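Local structure of ORF59 (Human herpesvirus 8, 3HSL) at residues A34-G38 with R89-V93; V39-H43 with Q152-P157. The protein serves as the accessory subunit of the viral DNA polymerase in lytic replication, raising its processivity, probably as a sliding factor that keeps it on the template. All blocks are in the same frame, centred on the assembly; numbering follows the deposited sequence.

Interaction 1 (A34-G38 with R89-V93); sequences ATKTG and RNTSV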
loop_
_atom_site.group_PDB
_atom_site.type_symbol
_atom_site.label_atom_id
_atom_site.label_comp_id
_atom_site.label_asym_id
_atom_site.label_seq_id
_atom_site.Cartn_x
_atom_site.Cartn_y
_atom_site.Cartn_z
ATOM N N ALA A 34 -10.382 7.046 -2.466
ATOM C CA ALA A 34 -11.587 6.966 -3.285
ATOM C C ALA A 34 -11.289 6.495 -4.707
ATOM O O ALA A 34 -12.112 5.832 -5.319
ATOM C CB ALA A 34 -12.284 8.301 -3.334
ATOM N N THR A 35 -10.121 6.831 -5.236
ATOM C CA THR A 35 -9.784 6.445 -6.593
ATOM C C THR A 35 -8.915 5.183 -6.726
ATOM O O THR A 35 -8.655 4.718 -7.851
ATOM C CB THR A 35 -9.085 7.593 -7.336
ATOM O OG1 THR A 35 -7.941 7.988 -6.586
ATOM C CG2 THR A 35 -10.017 8.799 -7.513
ATOM N N LYS A 36 -8.465 4.618 -5.609
ATOM C CA LYS A 36 -7.618 3.438 -5.697
ATOM C C LYS A 36 -8.251 2.368 -6.610
ATOM O O LYS A 36 -7.582 1.800 -7.468
ATOM C CB LYS A 36 -7.309 2.890 -4.304
ATOM C CG LYS A 36 -6.236 1.825 -4.299
ATOM C CD LYS A 36 -5.976 1.324 -2.902
ATOM C CE LYS A 36 -4.909 0.226 -2.884
ATOM N NZ LYS A 36 -4.723 -0.255 -1.478
ATOM N N THR A 37 -9.541 2.119 -6.400
ATOM C CA THR A 37 -10.369 1.166 -7.138
ATOM C C THR A 37 -11.003 1.768 -8.380
ATOM O O THR A 37 -11.916 1.180 -8.974
ATOM C CB THR A 37 -11.544 0.788 -6.248
ATOM O OG1 THR A 37 -11.055 -0.026 -5.186
ATOM C CG2 THR A 37 -12.608 -0.006 -7.028
ATOM N N GLY A 38 -10.526 2.941 -8.773
ATOM C CA GLY A 38 -11.093 3.618 -9.906
ATOM C C GLY A 38 -10.661 3.168 -11.268
ATOM O O GLY A 38 -10.040 2.104 -11.442
ATOM N N ARG A 89 -8.658 0.079 -15.434
ATOM C CA ARG A 89 -8.693 0.251 -13.982
ATOM C C ARG A 89 -7.330 0.702 -13.493
ATOM O O ARG A 89 -6.337 0.182 -14.012
ATOM C CB ARG A 89 -9.193 -1.046 -13.327
ATOM C CG ARG A 89 -8.458 -2.277 -13.774
ATOM C CD ARG A 89 -9.004 -3.600 -13.224
ATOM N NE ARG A 89 -10.354 -3.927 -13.687
ATOM C CZ ARG A 89 -10.939 -5.133 -13.558
ATOM N NH1 ARG A 89 -10.298 -6.150 -12.982
ATOM N NH2 ARG A 89 -12.177 -5.337 -14.011
ATOM N N ASN A 90 -7.222 1.646 -12.534
ATOM C CA ASN A 90 -5.834 1.968 -12.129
ATOM C C ASN A 90 -5.147 0.926 -11.291
ATOM O O ASN A 90 -3.931 0.897 -11.236
ATOM C CB ASN A 90 -5.465 3.427 -11.711
ATOM C CG ASN A 90 -6.178 3.894 -10.505
ATOM O OD1 ASN A 90 -7.231 3.381 -10.198
ATOM N ND2 ASN A 90 -5.617 4.877 -9.809
ATOM N N THR A 91 -5.923 0.073 -10.644
ATOM C CA THR A 91 -5.337 -1.028 -9.893
ATOM C C THR A 91 -5.821 -2.342 -10.532
ATOM O O THR A 91 -6.918 -2.820 -10.245
ATOM C CB THR A 91 -5.654 -1.015 -8.374
ATOM O OG1 THR A 91 -5.316 0.262 -7.804
ATOM C CG2 THR A 91 -4.866 -2.128 -7.682
ATOM N N SER A 92 -4.988 -2.913 -11.399
ATOM C CA SER A 92 -5.269 -4.170 -12.099
ATOM C C SER A 92 -5.553 -5.208 -11.040
ATOM O O SER A 92 -5.002 -5.105 -9.955
ATOM C CB SER A 92 -4.024 -4.582 -12.860
ATOM O OG SER A 92 -3.539 -3.510 -13.653
ATOM N N VAL A 93 -6.391 -6.206 -11.312
ATOM C CA VAL A 93 -6.651 -7.188 -10.246
ATOM C C VAL A 93 -5.403 -8.002 -9.953
ATOM O O VAL A 93 -4.623 -8.307 -10.859
ATOM C CB VAL A 93 -7.978 -8.070 -10.403
ATOM C CG1 VAL A 93 -8.082 -9.167 -9.310
ATOM C CG2 VAL A 93 -9.239 -7.180 -10.359
#
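The first torsion of Thr-91 (chi1 -53°) sets OG1 beside its own backbone N and CG2 beside its carbonyl carbon, which presents the hydroxyl to the carbonyl oxygen of Lys-36. In Asn-90 the side chain instead folds between backbone N and carbonyl carbon (chi1 63°), which brings its amide group close to the carbonyl oxygens of the turn that follows helix 18-35. That turn, type I from Thr-35 to Gly-38, is closed by Gly-38 N donating to Thr-35 O.

Thr-91 OG1 donates to Lys-36 O at 2.8 Å, reaching the oxygen from a position tilted out of the carbonyl plane. Threonine suits this place because a short branched side chain can supply a hydroxyl while its backbone stays close by; the same OG1 is also hydrogen-bonded to Thr-98 OG1. The Lys-36 chain, fully extended, runs off toward solvent, and only its CG brushes Thr-91 OG1, 3.9 Å away. CG of Asn-90 lies 3.7 Å from Thr-35 O, which places the small, polar amide among the carbonyls of the turn.

The second bond runs from Asn-90 N to Gly-38 O, 3.1 Å long (152° at the hydrogen), arriving well above the carbonyl plane. CA of Arg-89 adds a C-H...O contact to the same oxygen at 3.4 Å. Glycine suits position 38, since it brings no side chain near Thr-35 O, the acceptor of its own N-H. Arg-89 turns its guanidinium elsewhere, to a salt bridge with Asp-151, and Ser-92 and Val-93 pack on Thr-142 and Asn-107 of the second subunit.

Lys-36 O and Gly-38 O thus receive one hydroxyl and one N-H from the loop, a polar join that depends little on the side chains of 34-38.

Interaction 2 (V39-H43 with Q152-P157); sequences VVQVH and QKGILP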
loop_
_atom_site.group_PDB
_atom_site.type_symbol
_atom_site.label_atom_id
_atom_site.label_comp_id
_atom_site.label_asym_id
_atom_site.label_seq_id
_atom_site.Cartn_x
_atom_site.Cartn_y
_atom_site.Cartn_z
ATOM N N VAL A 39 -11.004 4.014 -12.238
ATOM C CA VAL A 39 -10.706 3.796 -13.637
ATOM C C VAL A 39 -9.896 4.964 -14.144
ATOM O O VAL A 39 -10.229 6.103 -13.855
ATOM C CB VAL A 39 -12.018 3.727 -14.439
ATOM C CG1 VAL A 39 -11.755 3.674 -15.925
ATOM C CG2 VAL A 39 -12.845 2.516 -14.002
ATOM N N VAL A 40 -8.830 4.684 -14.892
ATOM C CA VAL A 40 -8.008 5.736 -15.469
ATOM C C VAL A 40 -8.392 5.833 -16.940
ATOM O O VAL A 40 -8.626 4.798 -17.598
ATOM C CB VAL A 40 -6.492 5.442 -15.380
ATOM C CG1 VAL A 40 -5.689 6.609 -15.987
ATOM C CG2 VAL A 40 -6.056 5.229 -13.951
ATOM N N GLN A 41 -8.456 7.063 -17.458
ATOM C CA GLN A 41 -8.814 7.283 -18.845
ATOM C C GLN A 41 -7.920 8.271 -19.560
ATOM O O GLN A 41 -7.428 9.251 -18.957
ATOM C CB GLN A 41 -10.229 7.853 -18.939
ATOM C CG GLN A 41 -11.318 6.974 -18.386
ATOM C CD GLN A 41 -12.676 7.640 -18.407
ATOM O OE1 GLN A 41 -12.802 8.850 -18.187
ATOM N NE2 GLN A 41 -13.708 6.842 -18.669
ATOM N N VAL A 42 -7.730 7.990 -20.855
ATOM C CA VAL A 42 -6.975 8.828 -21.768
ATOM C C VAL A 42 -7.951 9.073 -22.905
ATOM O O VAL A 42 -8.282 8.154 -23.653
ATOM C CB VAL A 42 -5.674 8.183 -22.234
ATOM C CG1 VAL A 42 -5.052 9.009 -23.359
ATOM C CG2 VAL A 42 -4.705 8.053 -21.052
ATOM N N HIS A 43 -8.411 10.315 -23.038
ATOM C CA HIS A 43 -9.433 10.634 -24.027
ATOM C C HIS A 43 -9.390 12.065 -24.531
ATOM O O HIS A 43 -8.763 12.933 -23.921
ATOM C CB HIS A 43 -10.748 10.479 -23.295
ATOM C CG HIS A 43 -10.801 11.331 -22.074
ATOM N ND1 HIS A 43 -11.401 12.568 -22.060
ATOM C CD2 HIS A 43 -10.318 11.131 -20.822
ATOM C CE1 HIS A 43 -11.294 13.095 -20.852
ATOM N NE2 HIS A 43 -10.639 12.244 -20.080
ATOM N N GLN A 152 -12.439 -1.186 -19.429
ATOM C CA GLN A 152 -13.527 -0.375 -18.882
ATOM C C GLN A 152 -14.144 0.522 -19.951
ATOM O O GLN A 152 -14.422 1.691 -19.690
ATOM C CB GLN A 152 -13.034 0.482 -17.699
ATOM C CG GLN A 152 -12.373 -0.304 -16.560
ATOM C CD GLN A 152 -13.282 -1.352 -15.950
ATOM O OE1 GLN A 152 -12.959 -2.535 -15.979
ATOM N NE2 GLN A 152 -14.421 -0.933 -15.409
ATOM N N LYS A 153 -14.359 -0.023 -21.150
ATOM C CA LYS A 153 -14.934 0.751 -22.258
ATOM C C LYS A 153 -16.317 1.311 -21.968
ATOM O O LYS A 153 -16.726 2.264 -22.614
ATOM C CB LYS A 153 -14.964 -0.038 -23.574
ATOM C CG LYS A 153 -15.796 -1.308 -23.547
ATOM C CD LYS A 153 -15.873 -1.964 -24.916
ATOM C CE LYS A 153 -16.583 -3.278 -24.802
ATOM N NZ LYS A 153 -16.788 -3.956 -26.103
ATOM N N GLY A 154 -17.025 0.720 -21.004
ATOM C CA GLY A 154 -18.369 1.152 -20.625
ATOM C C GLY A 154 -18.434 2.501 -19.922
ATOM O O GLY A 154 -19.442 3.205 -20.023
ATOM N N ILE A 155 -17.363 2.854 -19.213
ATOM C CA ILE A 155 -17.270 4.115 -18.469
ATOM C C ILE A 155 -16.807 5.191 -19.429
ATOM O O ILE A 155 -15.651 5.186 -19.865
ATOM C CB ILE A 155 -16.202 4.047 -17.353
ATOM C CG1 ILE A 155 -16.255 2.725 -16.567
ATOM C CG2 ILE A 155 -16.255 5.291 -16.470
ATOM C CD1 ILE A 155 -17.514 2.496 -15.818
ATOM N N LEU A 156 -17.692 6.118 -19.763
ATOM C CA LEU A 156 -17.323 7.159 -20.698
ATOM C C LEU A 156 -16.691 8.365 -20.043
ATOM O O LEU A 156 -16.840 8.587 -18.848
ATOM C CB LEU A 156 -18.528 7.595 -21.560
ATOM C CG LEU A 156 -19.187 6.595 -22.521
ATOM C CD1 LEU A 156 -20.304 7.265 -23.267
ATOM C CD2 LEU A 156 -18.199 6.022 -23.518
ATOM N N PRO A 157 -15.959 9.151 -20.834
ATOM C CA PRO A 157 -15.410 10.370 -20.302
ATOM C C PRO A 157 -16.579 11.320 -20.491
ATOM O O PRO A 157 -16.803 11.852 -21.589
ATOM C CB PRO A 157 -14.264 10.687 -21.269
ATOM C CG PRO A 157 -14.201 9.513 -22.238
ATOM C CD PRO A 157 -15.552 8.937 -22.229
#
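His-43 lays its ring against Pro-157, and the contact can be followed outward along the histidine. Its CB sits 3.7 Å from Pro-157 CG. With CG placed between backbone N and carbonyl carbon (chi1 56°), the ring then turns one face to Pro-157 CB, which stands 3.6 Å from the ring centroid and only 17° off the normal, a CH-pi contact. ND1 lies nearest, 3.5 Å from that carbon; CE1 and CD2 border it more loosely. At the far side NE2 is hydrogen-bonded to Ser-52 OG on strand 49-56, which probably limits the rotation of the ring and keeps that face toward the proline. Proline suits the site: a rigid ring whose CH groups meet an aromatic face.

Two residues back on the strand, Gln-41 reaches out, extended, across to the loop, a long polar side chain able to span the gap. Its NE2 comes within 2.8 Å of Ile-155 O, but at an angle too poor for a hydrogen bond, while OE1 rests 3.7 Å from Pro-157 CA. Val-39, at the start of the strand, meets aliphatic carbon, its CG2 being 3.8 Å from Gln-152 CG and 4.3 Å from Ile-155 CG1. The type I turn from Gln-152 to Ile-155 brings both partners to this valine.

With alternate strand residues facing the loop, the chemistry implies adhesion by apolar and CH-pi contact around one polar amide, with no hydrogen bond between the segments.

In the fold
The two interactions follow one another along the chain: 34-38 is the turn leaving helix 18-35, and it leads into strand 39-43. Both rest beside strand 83-89, whose backbone pairs with strand 39-43; the Gly-38 to Asn-90 bond of interaction 1 continues that antiparallel register past the strand ends. Interaction 1 is partly buried and chiefly polar, joining a helix exit to a loop that goes on to touch the second subunit. Interaction 2 lies at the surface, touches no other chain of the assembly, and lays a loop over one side of the strand by side-chain packing and a CH-pi contact, with one polar amide reaching the loop backbone.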